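Local structure of secretin XcpQ (Pseudomonas aeruginosa, 4E9J) at residues E114-V120 / A148-S154; I181-G186 / A237-T242. The protein forms the outer-membrane channel of the type II secretion system, through which folded exoproteins such as elastase LasB leave the cell, and is represented here by its periplasmic N0-N1-N2 part. All blocks are in the same frame, centred on the assembly; numbering follows the deposited sequence.

Interaction 1: residues E114-V120 / A148-S154; sequences ETRVIQV and ANALIIS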
ATOM      1  N   GLU A 114      13.426 -15.007  -4.562  1.00 39.08           N
ATOM      2  CA  GLU A 114      13.959 -14.335  -5.742  1.00 36.12           C
ATOM      3  C   GLU A 114      13.290 -12.975  -5.842  1.00 35.05           C
ATOM      4  O   GLU A 114      12.096 -12.885  -5.607  1.00 31.62           O
ATOM      5  CB  GLU A 114      13.727 -15.133  -7.032  1.00 37.22           C
ATOM      6  CG  GLU A 114      14.227 -14.425  -8.295  1.00 39.67           C
ATOM      7  CD  GLU A 114      13.952 -15.109  -9.623  1.00 65.02           C
ATOM      8  OE1 GLU A 114      13.833 -16.354  -9.650  1.00 52.11           O
ATOM      9  OE2 GLU A 114      13.888 -14.394 -10.649  1.00 60.97           O
ATOM     10  N   THR A 115      14.067 -11.917  -6.162  1.00 32.38           N
ATOM     11  CA  THR A 115      13.579 -10.563  -6.435  1.00 30.61           C
ATOM     12  C   THR A 115      13.683 -10.358  -7.956  1.00 34.34           C
ATOM     13  O   THR A 115      14.793 -10.215  -8.474  1.00 32.79           O
ATOM     14  CB  THR A 115      14.368  -9.536  -5.665  1.00 39.46           C
ATOM     15  OG1 THR A 115      14.237  -9.826  -4.269  1.00 38.41           O
ATOM     16  CG2 THR A 115      13.889  -8.113  -5.955  1.00 39.08           C
ATOM     17  N   ARG A 116      12.537 -10.362  -8.673  1.00 28.73           N
ATOM     18  CA  ARG A 116      12.506 -10.252 -10.121  1.00 28.54           C
ATOM     19  C   ARG A 116      11.842  -8.959 -10.598  1.00 32.85           C
ATOM     20  O   ARG A 116      10.822  -8.576 -10.039  1.00 31.75           O
ATOM     21  CB  ARG A 116      11.721 -11.443 -10.705  1.00 27.38           C
ATOM     22  CG  ARG A 116      11.964 -11.575 -12.194  1.00 33.49           C
ATOM     23  CD  ARG A 116      11.151 -12.652 -12.831  1.00 34.77           C
ATOM     24  NE  ARG A 116      11.612 -13.984 -12.443  1.00 45.32           N
ATOM     25  CZ  ARG A 116      11.101 -15.115 -12.905  1.00 56.79           C
ATOM     26  NH1 ARG A 116      10.084 -15.091 -13.765  1.00 40.38           N
ATOM     27  NH2 ARG A 116      11.586 -16.287 -12.493  1.00 45.46           N
ATOM     28  N   VAL A 117      12.405  -8.297 -11.626  1.00 29.52           N
ATOM     29  CA  VAL A 117      11.813  -7.119 -12.254  1.00 28.81           C
ATOM     30  C   VAL A 117      11.025  -7.648 -13.454  1.00 33.59           C
ATOM     31  O   VAL A 117      11.562  -8.411 -14.256  1.00 33.47           O
ATOM     32  CB  VAL A 117      12.877  -6.090 -12.705  1.00 31.88           C
ATOM     33  CG1 VAL A 117      12.217  -4.891 -13.385  1.00 31.39           C
ATOM     34  CG2 VAL A 117      13.723  -5.614 -11.534  1.00 30.84           C
ATOM     35  N   ILE A 118       9.756  -7.270 -13.564  1.00 31.44           N
ATOM     36  CA  ILE A 118       8.849  -7.710 -14.629  1.00 31.09           C
ATOM     37  C   ILE A 118       8.476  -6.476 -15.408  1.00 35.71           C
ATOM     38  O   ILE A 118       7.825  -5.601 -14.859  1.00 34.59           O
ATOM     39  CB  ILE A 118       7.581  -8.416 -14.053  1.00 35.05           C
ATOM     40  CG1 ILE A 118       7.984  -9.649 -13.209  1.00 36.46           C
ATOM     41  CG2 ILE A 118       6.647  -8.866 -15.181  1.00 35.78           C
ATOM     42  CD1 ILE A 118       6.811 -10.439 -12.568  1.00 44.75           C
ATOM     43  N   GLN A 119       8.897  -6.361 -16.662  1.00 34.25           N
ATOM     44  CA  GLN A 119       8.514  -5.203 -17.453  1.00 34.74           C
ATOM     45  C   GLN A 119       7.101  -5.463 -17.988  1.00 38.73           C
ATOM     46  O   GLN A 119       6.754  -6.602 -18.272  1.00 36.69           O
ATOM     47  CB  GLN A 119       9.497  -4.977 -18.606  1.00 36.71           C
ATOM     48  CG  GLN A 119       9.306  -3.621 -19.291  1.00 47.84           C
ATOM     49  CD  GLN A 119      10.621  -3.036 -19.716  1.00 62.37           C
ATOM     50  OE1 GLN A 119      11.122  -3.332 -20.798  1.00 58.23           O
ATOM     51  NE2 GLN A 119      11.236  -2.242 -18.855  1.00 52.38           N
ATOM     52  N   VAL A 120       6.265  -4.427 -17.994  1.00 37.23           N
ATOM     53  CA  VAL A 120       4.875  -4.466 -18.488  1.00 37.05           C
ATOM     54  C   VAL A 120       4.878  -3.676 -19.793  1.00 39.13           C
ATOM     55  O   VAL A 120       5.419  -2.580 -19.846  1.00 38.52           O
ATOM     56  CB  VAL A 120       3.903  -3.892 -17.430  1.00 40.77           C
ATOM     57  CG1 VAL A 120       2.467  -3.879 -17.938  1.00 40.91           C
ATOM     58  CG2 VAL A 120       3.999  -4.705 -16.134  1.00 40.14           C
ATOM     59  N   ALA A 148      10.605   2.643 -15.827  1.00 35.58           N
ATOM     60  CA  ALA A 148      10.854   1.502 -16.713  1.00 34.96           C
ATOM     61  C   ALA A 148       9.547   0.748 -17.024  1.00 37.93           C
ATOM     62  O   ALA A 148       9.581  -0.239 -17.756  1.00 37.11           O
ATOM     63  CB  ALA A 148      11.844   0.558 -16.061  1.00 36.05           C
ATOM     64  N   ASN A 149       8.400   1.222 -16.480  1.00 34.36           N
ATOM     65  CA  ASN A 149       7.084   0.580 -16.544  1.00 33.01           C
ATOM     66  C   ASN A 149       7.205  -0.903 -16.150  1.00 33.75           C
ATOM     67  O   ASN A 149       6.738  -1.820 -16.844  1.00 32.12           O
ATOM     68  CB  ASN A 149       6.380   0.780 -17.892  1.00 33.46           C
ATOM     69  CG  ASN A 149       4.887   0.659 -17.746  1.00 44.35           C
ATOM     70  OD1 ASN A 149       4.284   1.383 -16.957  1.00 35.51           O
ATOM     71  ND2 ASN A 149       4.236  -0.220 -18.482  1.00 35.87           N
ATOM     72  N   ALA A 150       7.874  -1.110 -15.009  1.00 29.71           N
ATOM     73  CA  ALA A 150       8.157  -2.422 -14.493  1.00 29.58           C
ATOM     74  C   ALA A 150       7.696  -2.561 -13.055  1.00 31.73           C
ATOM     75  O   ALA A 150       7.500  -1.571 -12.343  1.00 31.52           O
ATOM     76  CB  ALA A 150       9.662  -2.700 -14.599  1.00 30.70           C
ATOM     77  N   LEU A 151       7.523  -3.815 -12.641  1.00 28.33           N
ATOM     78  CA  LEU A 151       7.152  -4.209 -11.283  1.00 29.17           C
ATOM     79  C   LEU A 151       8.344  -4.961 -10.694  1.00 30.97           C
ATOM     80  O   LEU A 151       8.939  -5.746 -11.406  1.00 30.27           O
ATOM     81  CB  LEU A 151       5.980  -5.214 -11.330  1.00 29.94           C
ATOM     82  CG  LEU A 151       4.629  -4.684 -11.741  1.00 36.84           C
ATOM     83  CD1 LEU A 151       3.660  -5.827 -12.011  1.00 36.68           C
ATOM     84  CD2 LEU A 151       4.061  -3.759 -10.683  1.00 40.61           C
ATOM     85  N   ILE A 152       8.620  -4.800  -9.409  1.00 28.05           N
ATOM     86  CA  ILE A 152       9.623  -5.595  -8.705  1.00 28.95           C
ATOM     87  C   ILE A 152       8.821  -6.504  -7.795  1.00 32.96           C
ATOM     88  O   ILE A 152       8.085  -5.987  -6.967  1.00 32.05           O
ATOM     89  CB  ILE A 152      10.618  -4.789  -7.871  1.00 32.08           C
ATOM     90  CG1 ILE A 152      11.498  -3.922  -8.749  1.00 31.59           C
ATOM     91  CG2 ILE A 152      11.507  -5.771  -7.029  1.00 34.47           C
ATOM     92  CD1 ILE A 152      12.125  -2.778  -8.024  1.00 34.26           C
ATOM     93  N   ILE A 153       8.959  -7.830  -7.944  1.00 29.04           N
ATOM     94  CA  ILE A 153       8.283  -8.820  -7.100  1.00 29.60           C
ATOM     95  C   ILE A 153       9.314  -9.707  -6.390  1.00 31.37           C
ATOM     96  O   ILE A 153      10.221 -10.191  -7.046  1.00 28.91           O
ATOM     97  CB  ILE A 153       7.358  -9.720  -7.968  1.00 33.69           C
ATOM     98  CG1 ILE A 153       6.388  -8.850  -8.799  1.00 36.19           C
ATOM     99  CG2 ILE A 153       6.616 -10.778  -7.087  1.00 34.59           C
ATOM    100  CD1 ILE A 153       4.928  -9.429  -9.052  1.00 48.58           C
ATOM    101  N   SER A 154       9.099 -10.004  -5.103  1.00 27.72           N
ATOM    102  CA  SER A 154       9.913 -10.958  -4.360  1.00 29.53           C
ATOM    103  C   SER A 154       9.062 -12.149  -3.930  1.00 35.71           C
ATOM    104  O   SER A 154       8.045 -11.952  -3.292  1.00 37.55           O
ATOM    105  CB  SER A 154      10.573 -10.341  -3.136  1.00 30.29           C
ATOM    106  OG  SER A 154      11.474  -9.327  -3.529  1.00 32.77           O
TER
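Strands 114-119 and 150-155 pair antiparallel in the alpha/beta N1 domain's part of a sheet that continues into N0. R116 with I153 and I118 with L151 are hydrogen-bonded pairs; R116 N meets I153 O at 2.8 Å, and L151 N reaches I118 O at 2.9 Å. The beta-branched T115, V117, I118, I152 and I153 suit these extended backbones. I118, L151 and I153 share a face; L151 packs on helices 125-132 and 157-171, I153 on 157-171, and I118 CD1 lies slantwise 4.1 Å from I153 CG1. The other face carries T115, V117, A150 and I152 and turns partly toward helix 66-79. The small A150 lets V117 CG1, anti to the backbone N (chi1 179°), settle 3.6 Å from A150 CB. At one end the T115 and S154 hydroxyls share a hydrogen bond, and S154 OG also bonds T79. R116 leans away from the partner strand: NE-H points almost straight at E114 OE2 (2.9 Å) in a salt bridge, OE2 in the guanidinium plane but the donor above the carboxylate plane; NH1 bridges to E164, and E114 OE1 bonds S157. At the other end N149 and A150 form a G1 bulge against strand 141-145, where asparagine tolerates the positive phi (49°) better than most non-glycine residues. N149 O accepts V120 N, OD1 accepts V125 N, and ND2 bonds S123 O as well as V120 O, 3.0 Å away, above whose carbonyl plane it lies.

Interaction 2: residues I181-G186 / A237-T242; sequences INLRYG and AQSLDT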
ATOM      1  N   ILE A 181     -16.093  -7.043  -3.769  1.00 22.40           N
ATOM      2  CA  ILE A 181     -17.175  -7.628  -2.974  1.00 22.51           C
ATOM      3  C   ILE A 181     -16.590  -8.389  -1.811  1.00 25.04           C
ATOM      4  O   ILE A 181     -15.916  -9.386  -2.028  1.00 23.85           O
ATOM      5  CB  ILE A 181     -18.081  -8.550  -3.779  1.00 27.06           C
ATOM      6  CG1 ILE A 181     -18.664  -7.834  -4.963  1.00 29.86           C
ATOM      7  CG2 ILE A 181     -19.212  -9.137  -2.878  1.00 27.96           C
ATOM      8  CD1 ILE A 181     -19.270  -8.758  -5.925  1.00 46.88           C
ATOM      9  N   ASN A 182     -16.888  -7.957  -0.596  1.00 22.57           N
ATOM     10  CA  ASN A 182     -16.449  -8.594   0.642  1.00 21.68           C
ATOM     11  C   ASN A 182     -17.496  -9.636   0.960  1.00 27.58           C
ATOM     12  O   ASN A 182     -18.606  -9.281   1.273  1.00 29.01           O
ATOM     13  CB  ASN A 182     -16.386  -7.571   1.761  1.00 18.94           C
ATOM     14  CG  ASN A 182     -15.416  -6.484   1.452  1.00 27.59           C
ATOM     15  OD1 ASN A 182     -14.231  -6.652   1.613  1.00 32.52           O
ATOM     16  ND2 ASN A 182     -15.888  -5.367   0.938  1.00 21.62           N
ATOM     17  N   LEU A 183     -17.186 -10.909   0.825  1.00 25.48           N
ATOM     18  CA  LEU A 183     -18.178 -11.962   1.042  1.00 25.28           C
ATOM     19  C   LEU A 183     -18.434 -12.177   2.528  1.00 27.18           C
ATOM     20  O   LEU A 183     -17.504 -12.495   3.256  1.00 26.36           O
ATOM     21  CB  LEU A 183     -17.717 -13.267   0.379  1.00 24.83           C
ATOM     22  CG  LEU A 183     -17.416 -13.216  -1.105  1.00 28.69           C
ATOM     23  CD1 LEU A 183     -16.589 -14.390  -1.501  1.00 28.52           C
ATOM     24  CD2 LEU A 183     -18.678 -13.146  -1.929  1.00 33.81           C
ATOM     25  N   ARG A 184     -19.682 -11.982   2.985  1.00 24.87           N
ATOM     26  CA  ARG A 184     -20.020 -12.169   4.407  1.00 25.73           C
ATOM     27  C   ARG A 184     -20.301 -13.643   4.776  1.00 28.66           C
ATOM     28  O   ARG A 184     -20.029 -14.035   5.894  1.00 27.58           O
ATOM     29  CB  ARG A 184     -21.243 -11.287   4.778  1.00 26.13           C
ATOM     30  CG  ARG A 184     -21.612 -11.318   6.245  1.00 26.44           C
ATOM     31  CD  ARG A 184     -22.668 -10.285   6.599  1.00 33.52           C
ATOM     32  NE  ARG A 184     -22.998 -10.306   8.025  1.00 45.10           N
ATOM     33  CZ  ARG A 184     -23.999  -9.636   8.598  1.00 60.18           C
ATOM     34  NH1 ARG A 184     -24.814  -8.879   7.863  1.00 41.61           N
ATOM     35  NH2 ARG A 184     -24.200  -9.722   9.908  1.00 48.73           N
ATOM     36  N   TYR A 185     -20.923 -14.416   3.890  1.00 29.01           N
ATOM     37  CA  TYR A 185     -21.340 -15.797   4.169  1.00 29.76           C
ATOM     38  C   TYR A 185     -20.547 -16.863   3.404  1.00 35.57           C
ATOM     39  O   TYR A 185     -20.208 -17.896   3.974  1.00 36.38           O
ATOM     40  CB  TYR A 185     -22.833 -15.951   3.831  1.00 30.74           C
ATOM     41  CG  TYR A 185     -23.684 -14.908   4.515  1.00 33.80           C
ATOM     42  CD1 TYR A 185     -23.871 -14.928   5.897  1.00 34.89           C
ATOM     43  CD2 TYR A 185     -24.206 -13.836   3.804  1.00 34.76           C
ATOM     44  CE1 TYR A 185     -24.604 -13.932   6.544  1.00 36.47           C
ATOM     45  CE2 TYR A 185     -24.950 -12.843   4.436  1.00 35.61           C
ATOM     46  CZ  TYR A 185     -25.163 -12.900   5.805  1.00 42.27           C
ATOM     47  OH  TYR A 185     -25.905 -11.928   6.440  1.00 40.67           O
ATOM     48  N   GLY A 186     -20.309 -16.625   2.125  1.00 31.41           N
ATOM     49  CA  GLY A 186     -19.620 -17.569   1.268  1.00 30.25           C
ATOM     50  C   GLY A 186     -18.126 -17.627   1.480  1.00 30.50           C
ATOM     51  O   GLY A 186     -17.528 -16.743   2.107  1.00 30.81           O
ATOM     52  N   ALA A 237     -22.408 -12.180  -8.518  1.00 37.61           N
ATOM     53  CA  ALA A 237     -21.596 -12.461  -7.320  1.00 36.97           C
ATOM     54  C   ALA A 237     -22.388 -12.226  -6.045  1.00 40.74           C
ATOM     55  O   ALA A 237     -22.318 -13.046  -5.120  1.00 39.10           O
ATOM     56  CB  ALA A 237     -20.340 -11.613  -7.322  1.00 37.46           C
ATOM     57  N   GLN A 238     -23.222 -11.191  -6.015  1.00 39.05           N
ATOM     58  CA  GLN A 238     -24.037 -10.949  -4.832  1.00 39.66           C
ATOM     59  C   GLN A 238     -25.054 -12.059  -4.556  1.00 46.94           C
ATOM     60  O   GLN A 238     -25.230 -12.411  -3.392  1.00 47.18           O
ATOM     61  CB  GLN A 238     -24.634  -9.536  -4.860  1.00 40.22           C
ATOM     62  CG  GLN A 238     -23.550  -8.443  -4.696  1.00 37.57           C
ATOM     63  CD  GLN A 238     -22.951  -8.388  -3.323  1.00 58.04           C
ATOM     64  OE1 GLN A 238     -23.304  -9.165  -2.432  1.00 51.46           O
ATOM     65  NE2 GLN A 238     -22.029  -7.448  -3.115  1.00 52.31           N
ATOM     66  N   SER A 239     -25.569 -12.743  -5.605  1.00 44.89           N
ATOM     67  CA  SER A 239     -26.483 -13.877  -5.419  1.00 43.60           C
ATOM     68  C   SER A 239     -25.811 -15.124  -4.801  1.00 46.85           C
ATOM     69  O   SER A 239     -26.518 -15.983  -4.290  1.00 48.89           O
ATOM     70  CB  SER A 239     -27.180 -14.243  -6.735  1.00 47.08           C
ATOM     71  OG  SER A 239     -26.361 -15.011  -7.605  1.00 55.44           O
ATOM     72  N   LEU A 240     -24.475 -15.256  -4.878  1.00 41.86           N
ATOM     73  CA  LEU A 240     -23.762 -16.388  -4.276  1.00 40.57           C
ATOM     74  C   LEU A 240     -23.478 -16.155  -2.800  1.00 41.89           C
ATOM     75  O   LEU A 240     -23.158 -17.107  -2.092  1.00 43.78           O
ATOM     76  CB  LEU A 240     -22.432 -16.653  -4.997  1.00 40.89           C
ATOM     77  CG  LEU A 240     -22.531 -16.885  -6.506  1.00 45.33           C
ATOM     78  CD1 LEU A 240     -21.145 -17.140  -7.094  1.00 45.16           C
ATOM     79  CD2 LEU A 240     -23.498 -18.030  -6.848  1.00 44.26           C
ATOM     80  N   ASP A 241     -23.571 -14.907  -2.339  1.00 33.58           N
ATOM     81  CA  ASP A 241     -23.363 -14.559  -0.943  1.00 31.30           C
ATOM     82  C   ASP A 241     -24.681 -14.235  -0.235  1.00 39.77           C
ATOM     83  O   ASP A 241     -24.741 -13.320   0.567  1.00 39.02           O
ATOM     84  CB  ASP A 241     -22.381 -13.382  -0.881  1.00 30.60           C
ATOM     85  CG  ASP A 241     -21.740 -13.186   0.464  1.00 33.34           C
ATOM     86  OD1 ASP A 241     -21.275 -14.184   1.062  1.00 35.34           O
ATOM     87  OD2 ASP A 241     -21.642 -12.032   0.900  1.00 32.89           O
ATOM     88  N   THR A 242     -25.754 -14.992  -0.573  1.00 41.64           N
ATOM     89  CA  THR A 242     -27.110 -14.828  -0.025  1.00 61.00           C
ATOM     90  C   THR A 242     -27.293 -15.784   1.148  1.00 89.67           C
ATOM     91  O   THR A 242     -27.558 -15.336   2.260  1.00 66.71           O
ATOM     92  CB  THR A 242     -28.151 -15.049  -1.150  1.00 66.63           C
ATOM     93  OG1 THR A 242     -27.986 -14.029  -2.138  1.00 60.17           O
ATOM     94  CG2 THR A 242     -29.600 -15.039  -0.643  1.00 64.77           C
TER
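The carboxylate of D241, just beyond helix 227-240, receives three backbone N-H groups from the turn that follows strand 178-182 in the alpha/beta N2 domain. OD2 takes R184 N at 2.9 Å through its syn lone pair. OD1 accepts two: G186 N at 2.8 Å, almost straight (177°) and nearly along the C-O axis, and Y185 N from the syn side, tilted out of the carboxylate plane. Aspartate suits the place because its short side chain, with CG anti to the backbone N (chi1 -162°), offers both oxygens to successive amides. These donors would be expected to stabilise its negative charge. N219, just before strand 220-224, bonds the carbonyls of L183 and G186 through ND2. The Y185 ring has D241 O at its edge, near its plane, and R184 CG over the centre of one face. L183 places CD2 3.9 Å from D241 CB while packing on A191 and L221. Farther along, the Q238 side chain slants across I181, with NE2 3.3 Å from I181 CG2, and NE2 also makes a weak bond to D177 of the second subunit. A237, small enough to let the strand come near the helix, sets its CB just 3.4 Å from I181 CD1, a tight carbon pair.

Interaction 1 comes first along the chain and lies in N1; interaction 2 follows entirely within N2, the next periplasmic domain. Their centres are about 34 Å apart and their nearest atoms about 21 Å, with no strand, helix or sheet in common. Interaction 1 is buried near the centre of the chain, in a sheet that runs on into N0 through the parallel pairing of strands 55-61 and 114-119. Interaction 2 is more open, at the C-terminal end of the model, joining the end of an outer strand and the turn after it to the end of the last helix and D241, beside the second subunit. It is thus internal to N2; in the channel N1 and N2 each form a ring.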